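Local coordinates for protein aryl acylamidase (bacterium CSBL00001, PDB 4YJ6) that probably hydrolyses the amide bond of aryl acylamides, as a member of the amidase signature family of enzymes, at residues 35-38 with 39-42; 377-380 with 381-385; 111-114 with 115-119. All coordinates share one frame; numbering follows the deposited sequence.

Contact 1 (35-38 with 39-42)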
ATOM      1  N   ILE A  35       6.825  21.404  -1.034  1.00 14.99           N
ATOM      2  CA  ILE A  35       8.032  21.296  -1.836  1.00 13.66           C
ATOM      3  C   ILE A  35       9.239  21.496  -0.913  1.00 15.48           C
ATOM      4  O   ILE A  35      10.223  20.769  -1.000  1.00 15.05           O
ATOM      5  CB  ILE A  35       8.021  22.328  -2.987  1.00 14.55           C
ATOM      6  CG1 ILE A  35       7.056  21.871  -4.084  1.00 13.40           C
ATOM      7  CG2 ILE A  35       9.431  22.531  -3.596  1.00 15.16           C
ATOM      8  CD1 ILE A  35       6.742  22.972  -5.181  1.00 15.24           C
ATOM      9  N   ASP A  36       9.145  22.469  -0.019  1.00 15.59           N
ATOM     10  CA  ASP A  36      10.241  22.725   0.901  1.00 18.31           C
ATOM     11  C   ASP A  36      10.543  21.472   1.722  1.00 19.50           C
ATOM     12  O   ASP A  36      11.720  21.112   1.910  1.00 18.51           O
ATOM     13  CB  ASP A  36       9.912  23.862   1.861  1.00 20.41           C
ATOM     14  CG  ASP A  36       9.863  25.221   1.185  1.00 22.18           C
ATOM     15  OD1 ASP A  36      10.422  25.365   0.072  1.00 22.33           O
ATOM     16  OD2 ASP A  36       9.254  26.134   1.799  1.00 24.40           O
ATOM     17  N   LEU A  37       9.490  20.809   2.214  1.00 17.86           N
ATOM     18  CA  LEU A  37       9.674  19.588   3.018  1.00 17.03           C
ATOM     19  C   LEU A  37      10.303  18.464   2.190  1.00 16.16           C
ATOM     20  O   LEU A  37      11.163  17.744   2.682  1.00 17.49           O
ATOM     21  CB  LEU A  37       8.333  19.099   3.603  1.00 15.37           C
ATOM     22  CG  LEU A  37       7.761  19.955   4.718  1.00 17.39           C
ATOM     23  CD1 LEU A  37       6.377  19.466   5.086  1.00 18.33           C
ATOM     24  CD2 LEU A  37       8.675  19.919   5.959  1.00 19.57           C
ATOM     25  N   ILE A  38       9.862  18.301   0.943  1.00 13.54           N
ATOM     26  CA  ILE A  38      10.448  17.281   0.102  1.00 14.61           C
ATOM     27  C   ILE A  38      11.918  17.602  -0.115  1.00 18.10           C
ATOM     28  O   ILE A  38      12.771  16.735   0.005  1.00 16.49           O
ATOM     29  CB  ILE A  38       9.732  17.173  -1.273  1.00 14.57           C
ATOM     30  CG1 ILE A  38       8.293  16.631  -1.082  1.00 13.83           C
ATOM     31  CG2 ILE A  38      10.551  16.310  -2.206  1.00 16.97           C
ATOM     32  CD1 ILE A  38       7.388  16.727  -2.374  1.00 15.52           C
ATOM     33  N   GLU A  39      12.221  18.849  -0.481  1.00 16.00           N
ATOM     34  CA  GLU A  39      13.603  19.185  -0.784  1.00 19.05           C
ATOM     35  C   GLU A  39      14.518  19.042   0.433  1.00 18.14           C
ATOM     36  O   GLU A  39      15.688  18.689   0.296  1.00 21.70           O
ATOM     37  CB  GLU A  39      13.679  20.607  -1.383  1.00 19.47           C
ATOM     38  CG  GLU A  39      12.985  20.690  -2.726  1.00 21.76           C
ATOM     39  CD  GLU A  39      13.617  19.774  -3.768  1.00 23.89           C
ATOM     40  OE1 GLU A  39      14.866  19.774  -3.910  1.00 23.87           O
ATOM     41  OE2 GLU A  39      12.866  19.037  -4.438  1.00 24.38           O
ATOM     42  N   GLN A  40      13.976  19.302   1.616  1.00 17.87           N
ATOM     43  CA  GLN A  40      14.742  19.298   2.849  1.00 20.60           C
ATOM     44  C   GLN A  40      14.904  17.874   3.405  1.00 21.16           C
ATOM     45  O   GLN A  40      15.972  17.511   3.899  1.00 22.33           O
ATOM     46  CB  GLN A  40      14.020  20.141   3.891  1.00 21.44           C
ATOM     47  CG  GLN A  40      14.741  20.170   5.233  1.00 29.52           C
ATOM     48  CD  GLN A  40      13.900  20.750   6.357  1.00 33.04           C
ATOM     49  OE1 GLN A  40      12.677  20.640   6.351  1.00 34.12           O
ATOM     50  NE2 GLN A  40      14.564  21.358   7.343  1.00 36.54           N
ATOM     51  N   ARG A  41      13.841  17.077   3.300  1.00 17.57           N
ATOM     52  CA  ARG A  41      13.734  15.828   4.080  1.00 17.56           C
ATOM     53  C   ARG A  41      13.880  14.566   3.226  1.00 20.18           C
ATOM     54  O   ARG A  41      14.340  13.531   3.709  1.00 17.26           O
ATOM     55  CB  ARG A  41      12.392  15.800   4.826  1.00 18.28           C
ATOM     56  CG  ARG A  41      12.266  16.861   5.919  1.00 18.94           C
ATOM     57  CD  ARG A  41      10.996  16.708   6.713  1.00 17.82           C
ATOM     58  NE  ARG A  41      11.076  15.558   7.625  1.00 18.25           N
ATOM     59  CZ  ARG A  41      11.595  15.609   8.844  1.00 20.54           C
ATOM     60  NH1 ARG A  41      12.053  16.771   9.340  1.00 20.48           N
ATOM     61  NH2 ARG A  41      11.625  14.519   9.592  1.00 18.12           N
ATOM     62  N   ASP A  42      13.550  14.658   1.941  1.00 17.17           N
ATOM     63  CA  ASP A  42      13.586  13.473   1.091  1.00 20.10           C
ATOM     64  C   ASP A  42      14.984  13.041   0.679  1.00 20.36           C
ATOM     65  O   ASP A  42      15.168  11.902   0.342  1.00 22.05           O
ATOM     66  CB  ASP A  42      12.690  13.633  -0.155  1.00 20.08           C
ATOM     67  CG  ASP A  42      12.526  12.315  -0.926  1.00 18.95           C
ATOM     68  OD1 ASP A  42      12.066  11.348  -0.312  1.00 24.05           O
ATOM     69  OD2 ASP A  42      12.908  12.242  -2.099  1.00 24.21           O
TER

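Contact 2 (377-380 with 381-385)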
ATOM      1  N   LEU A 377      -5.336 -23.747  -5.233  1.00 10.88           N
ATOM      2  CA  LEU A 377      -4.710 -23.257  -4.007  1.00 11.75           C
ATOM      3  C   LEU A 377      -5.403 -21.964  -3.564  1.00 11.06           C
ATOM      4  O   LEU A 377      -5.763 -21.806  -2.410  1.00 11.92           O
ATOM      5  CB  LEU A 377      -3.189 -23.057  -4.215  1.00 11.18           C
ATOM      6  CG  LEU A 377      -2.378 -22.524  -3.006  1.00 13.77           C
ATOM      7  CD1 LEU A 377      -0.908 -22.963  -3.076  1.00 13.45           C
ATOM      8  CD2 LEU A 377      -2.433 -20.978  -2.909  1.00 12.44           C
ATOM      9  N   ARG A 378      -5.587 -21.046  -4.505  1.00 11.12           N
ATOM     10  CA  ARG A 378      -6.215 -19.780  -4.205  1.00  9.70           C
ATOM     11  C   ARG A 378      -7.632 -19.985  -3.663  1.00 10.42           C
ATOM     12  O   ARG A 378      -8.037 -19.335  -2.698  1.00 10.24           O
ATOM     13  CB  ARG A 378      -6.249 -18.912  -5.492  1.00 13.20           C
ATOM     14  CG  ARG A 378      -6.792 -17.513  -5.248  1.00 12.57           C
ATOM     15  CD  ARG A 378      -6.830 -16.748  -6.550  1.00 14.30           C
ATOM     16  NE  ARG A 378      -7.298 -15.378  -6.336  1.00 11.69           N
ATOM     17  CZ  ARG A 378      -7.418 -14.501  -7.314  1.00 16.48           C
ATOM     18  NH1 ARG A 378      -7.044 -14.847  -8.538  1.00 14.83           N
ATOM     19  NH2 ARG A 378      -7.861 -13.273  -7.056  1.00 14.32           N
ATOM     20  N   THR A 379      -8.369 -20.889  -4.293  1.00 10.73           N
ATOM     21  CA  THR A 379      -9.742 -21.191  -3.873  1.00 11.07           C
ATOM     22  C   THR A 379      -9.737 -21.696  -2.431  1.00 12.10           C
ATOM     23  O   THR A 379     -10.532 -21.296  -1.607  1.00 10.68           O
ATOM     24  CB  THR A 379     -10.369 -22.277  -4.773  1.00 14.78           C
ATOM     25  OG1 THR A 379     -10.449 -21.806  -6.130  1.00 11.45           O
ATOM     26  CG2 THR A 379     -11.774 -22.652  -4.256  1.00 13.37           C
ATOM     27  N   THR A 380      -8.788 -22.571  -2.130  1.00 11.09           N
ATOM     28  CA  THR A 380      -8.675 -23.154  -0.798  1.00 11.66           C
ATOM     29  C   THR A 380      -8.429 -22.069   0.252  1.00 11.14           C
ATOM     30  O   THR A 380      -9.043 -22.065   1.335  1.00 13.03           O
ATOM     31  CB  THR A 380      -7.555 -24.202  -0.779  1.00 13.46           C
ATOM     32  OG1 THR A 380      -7.870 -25.217  -1.749  1.00 15.28           O
ATOM     33  CG2 THR A 380      -7.479 -24.877   0.612  1.00 13.19           C
ATOM     34  N   VAL A 381      -7.525 -21.140  -0.066  1.00 11.24           N
ATOM     35  CA  VAL A 381      -7.258 -20.047   0.864  1.00 12.59           C
ATOM     36  C   VAL A 381      -8.472 -19.157   1.054  1.00 11.25           C
ATOM     37  O   VAL A 381      -8.788 -18.777   2.172  1.00 11.94           O
ATOM     38  CB  VAL A 381      -6.061 -19.226   0.402  1.00 12.02           C
ATOM     39  CG1 VAL A 381      -5.912 -17.900   1.231  1.00 12.13           C
ATOM     40  CG2 VAL A 381      -4.827 -20.140   0.499  1.00 13.59           C
ATOM     41  N   PHE A 382      -9.120 -18.799  -0.056  1.00 10.53           N
ATOM     42  CA  PHE A 382     -10.375 -18.066  -0.026  1.00 11.93           C
ATOM     43  C   PHE A 382     -11.371 -18.767   0.893  1.00 11.01           C
ATOM     44  O   PHE A 382     -11.971 -18.118   1.741  1.00 11.21           O
ATOM     45  CB  PHE A 382     -10.852 -17.972  -1.483  1.00 11.01           C
ATOM     46  CG  PHE A 382     -12.263 -17.483  -1.691  1.00 11.18           C
ATOM     47  CD1 PHE A 382     -12.613 -16.158  -1.474  1.00 11.32           C
ATOM     48  CD2 PHE A 382     -13.211 -18.334  -2.259  1.00 10.83           C
ATOM     49  CE1 PHE A 382     -13.928 -15.700  -1.776  1.00 10.91           C
ATOM     50  CE2 PHE A 382     -14.518 -17.884  -2.580  1.00 12.35           C
ATOM     51  CZ  PHE A 382     -14.871 -16.556  -2.338  1.00 11.93           C
ATOM     52  N   ASP A 383     -11.521 -20.087   0.763  1.00 10.18           N
ATOM     53  CA  ASP A 383     -12.542 -20.770   1.554  1.00 12.59           C
ATOM     54  C   ASP A 383     -12.106 -20.850   3.027  1.00 12.64           C
ATOM     55  O   ASP A 383     -12.952 -20.849   3.923  1.00 12.66           O
ATOM     56  CB  ASP A 383     -12.818 -22.174   0.991  1.00 12.75           C
ATOM     57  CG  ASP A 383     -13.866 -22.164  -0.110  1.00 16.44           C
ATOM     58  OD1 ASP A 383     -14.633 -21.187  -0.190  1.00 15.50           O
ATOM     59  OD2 ASP A 383     -13.900 -23.125  -0.886  1.00 15.28           O
ATOM     60  N   CYS A 384     -10.795 -20.859   3.288  1.00 11.66           N
ATOM     61  CA  CYS A 384     -10.330 -20.862   4.686  1.00 12.51           C
ATOM     62  C   CYS A 384     -10.661 -19.523   5.318  1.00 13.92           C
ATOM     63  O   CYS A 384     -11.099 -19.451   6.449  1.00 13.58           O
ATOM     64  CB  CYS A 384      -8.831 -21.117   4.787  1.00 11.37           C
ATOM     65  SG  CYS A 384      -8.355 -22.851   4.396  1.00 15.13           S
HETATM   66  N   MSE A 385     -10.484 -18.443   4.563  1.00 11.03           N
HETATM   67  CA  MSE A 385     -10.897 -17.133   5.075  1.00 13.44           C
HETATM   68  C   MSE A 385     -12.397 -17.101   5.317  1.00 12.05           C
HETATM   69  O   MSE A 385     -12.870 -16.609   6.357  1.00 13.61           O
HETATM   70  CB  MSE A 385     -10.583 -16.048   4.058  1.00 14.76           C
HETATM   71  CG  MSE A 385      -9.175 -15.715   4.029  1.00 19.03           C
HETATM   72 SE   MSE A 385      -8.736 -14.703   5.669  1.00 35.94          SE
HETATM   73  CE  MSE A 385      -6.844 -14.521   5.186  1.00 19.13           C
TER

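Contact 3 (111-114 with 115-119)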
ATOM      1  N   GLY A 111      -5.183  10.809 -21.975  1.00 23.17           N
ATOM      2  CA  GLY A 111      -6.458  10.207 -21.637  1.00 21.44           C
ATOM      3  C   GLY A 111      -6.407   8.887 -20.874  1.00 21.64           C
ATOM      4  O   GLY A 111      -7.462   8.329 -20.562  1.00 21.83           O
ATOM      5  N   VAL A 112      -5.198   8.384 -20.589  1.00 19.92           N
ATOM      6  CA  VAL A 112      -5.006   7.125 -19.836  1.00 16.69           C
ATOM      7  C   VAL A 112      -4.595   7.428 -18.372  1.00 17.14           C
ATOM      8  O   VAL A 112      -3.591   8.102 -18.121  1.00 15.23           O
ATOM      9  CB  VAL A 112      -3.917   6.264 -20.519  1.00 16.11           C
ATOM     10  CG1 VAL A 112      -3.719   4.908 -19.802  1.00 20.29           C
ATOM     11  CG2 VAL A 112      -4.272   6.021 -22.027  1.00 20.49           C
ATOM     12  N   TRP A 113      -5.372   6.907 -17.415  1.00 15.47           N
ATOM     13  CA  TRP A 113      -5.153   7.240 -15.997  1.00 16.09           C
ATOM     14  C   TRP A 113      -5.200   6.017 -15.124  1.00 18.08           C
ATOM     15  O   TRP A 113      -6.028   5.134 -15.341  1.00 18.07           O
ATOM     16  CB  TRP A 113      -6.247   8.162 -15.475  1.00 16.43           C
ATOM     17  CG  TRP A 113      -6.238   9.544 -16.042  1.00 17.63           C
ATOM     18  CD1 TRP A 113      -6.695   9.942 -17.273  1.00 19.58           C
ATOM     19  CD2 TRP A 113      -5.769  10.730 -15.380  1.00 16.34           C
ATOM     20  NE1 TRP A 113      -6.530  11.309 -17.412  1.00 19.26           N
ATOM     21  CE2 TRP A 113      -5.985  11.816 -16.264  1.00 19.44           C
ATOM     22  CE3 TRP A 113      -5.226  10.984 -14.112  1.00 17.29           C
ATOM     23  CZ2 TRP A 113      -5.648  13.122 -15.929  1.00 21.44           C
ATOM     24  CZ3 TRP A 113      -4.910  12.282 -13.775  1.00 21.44           C
ATOM     25  CH2 TRP A 113      -5.101  13.339 -14.691  1.00 21.53           C
ATOM     26  N   SER A 114      -4.344   5.977 -14.105  1.00 13.37           N
ATOM     27  CA  SER A 114      -4.550   5.012 -13.020  1.00 14.04           C
ATOM     28  C   SER A 114      -5.424   5.686 -11.959  1.00 12.49           C
ATOM     29  O   SER A 114      -5.616   6.902 -11.977  1.00 12.15           O
ATOM     30  CB  SER A 114      -3.231   4.499 -12.481  1.00 14.71           C
ATOM     31  OG  SER A 114      -2.384   5.545 -12.127  1.00 16.05           O
ATOM     32  N   THR A 115      -5.985   4.901 -11.040  1.00 10.73           N
ATOM     33  CA  THR A 115      -7.128   5.401 -10.258  1.00  9.12           C
ATOM     34  C   THR A 115      -6.764   6.486  -9.270  1.00 10.37           C
ATOM     35  O   THR A 115      -7.474   7.481  -9.154  1.00  9.26           O
ATOM     36  CB  THR A 115      -7.761   4.244  -9.501  1.00 10.40           C
ATOM     37  OG1 THR A 115      -8.183   3.279 -10.475  1.00 12.77           O
ATOM     38  CG2 THR A 115      -8.974   4.759  -8.658  1.00 11.65           C
ATOM     39  N   TYR A 116      -5.691   6.298  -8.520  1.00 10.77           N
ATOM     40  CA  TYR A 116      -5.374   7.273  -7.470  1.00 11.17           C
ATOM     41  C   TYR A 116      -5.189   8.723  -8.031  1.00 12.85           C
ATOM     42  O   TYR A 116      -5.843   9.618  -7.554  1.00 11.68           O
ATOM     43  CB  TYR A 116      -4.161   6.800  -6.673  1.00 12.46           C
ATOM     44  CG  TYR A 116      -3.865   7.638  -5.476  1.00 11.36           C
ATOM     45  CD1 TYR A 116      -4.481   7.346  -4.248  1.00 11.54           C
ATOM     46  CD2 TYR A 116      -2.931   8.669  -5.538  1.00  9.66           C
ATOM     47  CE1 TYR A 116      -4.218   8.085  -3.133  1.00 11.28           C
ATOM     48  CE2 TYR A 116      -2.643   9.419  -4.394  1.00 10.90           C
ATOM     49  CZ  TYR A 116      -3.290   9.101  -3.201  1.00 11.16           C
ATOM     50  OH  TYR A 116      -3.030   9.814  -2.063  1.00 10.73           O
ATOM     51  N   PRO A 117      -4.305   8.937  -9.031  1.00 11.35           N
ATOM     52  CA  PRO A 117      -4.152  10.328  -9.522  1.00 10.17           C
ATOM     53  C   PRO A 117      -5.455  10.911 -10.101  1.00 11.83           C
ATOM     54  O   PRO A 117      -5.766  12.078  -9.868  1.00 12.57           O
ATOM     55  CB  PRO A 117      -3.047  10.212 -10.582  1.00 12.75           C
ATOM     56  CG  PRO A 117      -3.070   8.763 -11.063  1.00 10.68           C
ATOM     57  CD  PRO A 117      -3.385   7.995  -9.720  1.00 11.17           C
ATOM     58  N   LEU A 118      -6.223  10.080 -10.807  1.00 10.85           N
ATOM     59  CA  LEU A 118      -7.460  10.530 -11.428  1.00 11.17           C
ATOM     60  C   LEU A 118      -8.434  10.984 -10.346  1.00 13.58           C
ATOM     61  O   LEU A 118      -8.925  12.121 -10.377  1.00 13.42           O
ATOM     62  CB  LEU A 118      -8.082   9.395 -12.244  1.00 11.38           C
ATOM     63  CG  LEU A 118      -9.449   9.750 -12.838  1.00 15.00           C
ATOM     64  CD1 LEU A 118      -9.294  10.834 -13.907  1.00 17.58           C
ATOM     65  CD2 LEU A 118     -10.113   8.516 -13.409  1.00 20.49           C
ATOM     66  N   LYS A 119      -8.733  10.104  -9.389  1.00 11.25           N
ATOM     67  CA  LYS A 119      -9.816  10.422  -8.458  1.00  9.73           C
ATOM     68  C   LYS A 119      -9.391  11.421  -7.400  1.00 11.34           C
ATOM     69  O   LYS A 119     -10.189  12.281  -6.991  1.00 11.03           O
ATOM     70  CB  LYS A 119     -10.366   9.130  -7.845  1.00 11.02           C
ATOM     71  CG  LYS A 119     -10.988   8.269  -8.970  1.00 12.59           C
ATOM     72  CD  LYS A 119     -11.948   7.264  -8.429  1.00 15.64           C
ATOM     73  CE  LYS A 119     -13.284   7.890  -8.095  1.00 15.70           C
ATOM     74  NZ  LYS A 119     -14.126   6.852  -7.436  1.00 15.99           N
TER

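Contact 1 (35-38 with 39-42)
Two successive turns of the amphipathic helix 27-45 meet here, near its C-terminal end, and side chains four residues apart run alongside one another. Leu37 and Arg41 form one such pair: CD2 of Leu37 lies 4.0 Å from CD of Arg41, so the leucine packs on the aliphatic part of the arginine. The Arg41 chain bends at its third torsion (chi3 74°), and its NE reaches a salt bridge with Asp173. Gln40 slants across the same leucine, its OE1 4.1 Å from Leu37 CD2.

Ile38 and Asp42 point the same way, with Ile38 CG2 4.0 Å from Asp42 CB. The Asp42 carboxylate takes the backbone N-H groups of Ala47 and Val48, one on each oxygen, and so ties this last part of the segment to Ala47 and to the first residue of strand 48-51. Ile35 stands beside Glu39, its CG2 4.1 Å from Glu39 CG. With CG anti to its carbonyl carbon (chi1 -65°), Glu39 also brings that methylene 3.3 Å from Ile35 O, while its OE2 forms a salt bridge with Lys51 NZ and a hydrogen bond with Tyr53 OH.

The backbone supplies the usual i to i+4 ladder, including Glu39 N to Ile35 O at 2.8 Å with a nearly straight N-H...O angle of 169°. Branched aliphatic residues suit the buried side, where Ile35 and Ile38 both touch Leu128 and Tyr53. The chemistry is thus divided: methyl and methylene groups pack along the helix, whereas the charged ends of Glu39, Arg41 and Asp42 tie it to neighbouring parts of the fold.

Contact 2 (377-380 with 381-385)
This is an intrahelical contact in the middle of the long helix 368-389, whose apolar side lies against helices 315-339 and 434-439. On that side Leu377 and Val381 follow one another by a turn, Leu377 CD2 standing 4.2 Å from Val381 CG2. Both reach Met318, and their branched ends suit a buried surface between helices.

The other side is more polar. Thr379 and Asp383 run alongside each other, with the threonine methyl CG2 4.0 Å from Asp383 OD2. That methyl is anti to the backbone N, which puts OG1 beside the N (chi1 -62°) and lets it hydrogen-bond to the carbonyl of Gln375; Thr380 OG1 does the same with Leu376. Phe382 swings its ring off the helix, yet Thr379 O lies at the ring edge, near its plane, 4.0 Å from CD2.

Four backbone bonds join the turns, among them Phe382 N to Arg378 O at 2.9 Å, N-H...O angle 174°. Arg378 extends fully: NE hydrogen-bonds to Phe438 O, and the guanidinium makes a cation-pi contact with Tyr221. The threonine hydroxyls therefore spend their polarity on the helix's own carbonyls, while Arg378 carries its charge across to neighbouring segments.

Contact 3 (111-114 with 115-119)
Aromatic and apolar contacts dominate where the loop residue Trp113 folds back on the first turn of helix 115-122. Leu118 crosses the indole at about a right angle and sets its CD1 methyl over one face, 4.0 Å from the centroid of the five-membered ring and 18° off its normal, a CH-pi contact. With Leu118 CG anti to the backbone N (chi1 175°), the branch is carried across the indole. The six-membered part meets the helix itself: Trp113 CE3 is 3.5 Å from Leu118 CA, and the same carbon is 4.2 Å from Pro117 CB. Replacing Trp113 by an alanine would probably leave Leu118 CD1 without its aromatic face and open a gap beside the helix start.

Polar contacts centre on Ser114, the N-cap residue. Its carbonyl O accepts a weak hydrogen bond from Leu118 N at 3.4 Å, the first link of the helix. Its side chain makes no capping bond; chi1 of 53° instead places OG 3.5 Å from Pro117 CG, and OG hydrogen-bonds to Ala89 N. Proline suits this first turn, where its missing N-H costs no helical bond.

The two N-H groups of Thr115 and Tyr116 are taken by the carboxylate of Glu224, one on each oxygen. Glu224 lies far along the sequence, and its negative charge would probably interact favourably with the positive end of the helix dipole.

Along the chain the order is contact 1, contact 3, contact 2, in series and all within the amidase part of the chain. Contacts 1 and 2 lie on opposite sides of the chain's centre, their own centres about 44 Å apart, whereas contact 3 is about 25 Å from contact 1 and about 32 Å from contact 2, centre to centre; no two touch. Contacts 1 and 3 adjoin the same three-stranded sheet: helix 27-45 packs on strand 126-131, and the start of helix 115-122 on strand 80-84. Contact 2 belongs to a separate group of helices, 368-389 with 315-339 and 434-439. The three are thus independent pieces of local packing, spread across one folded chain.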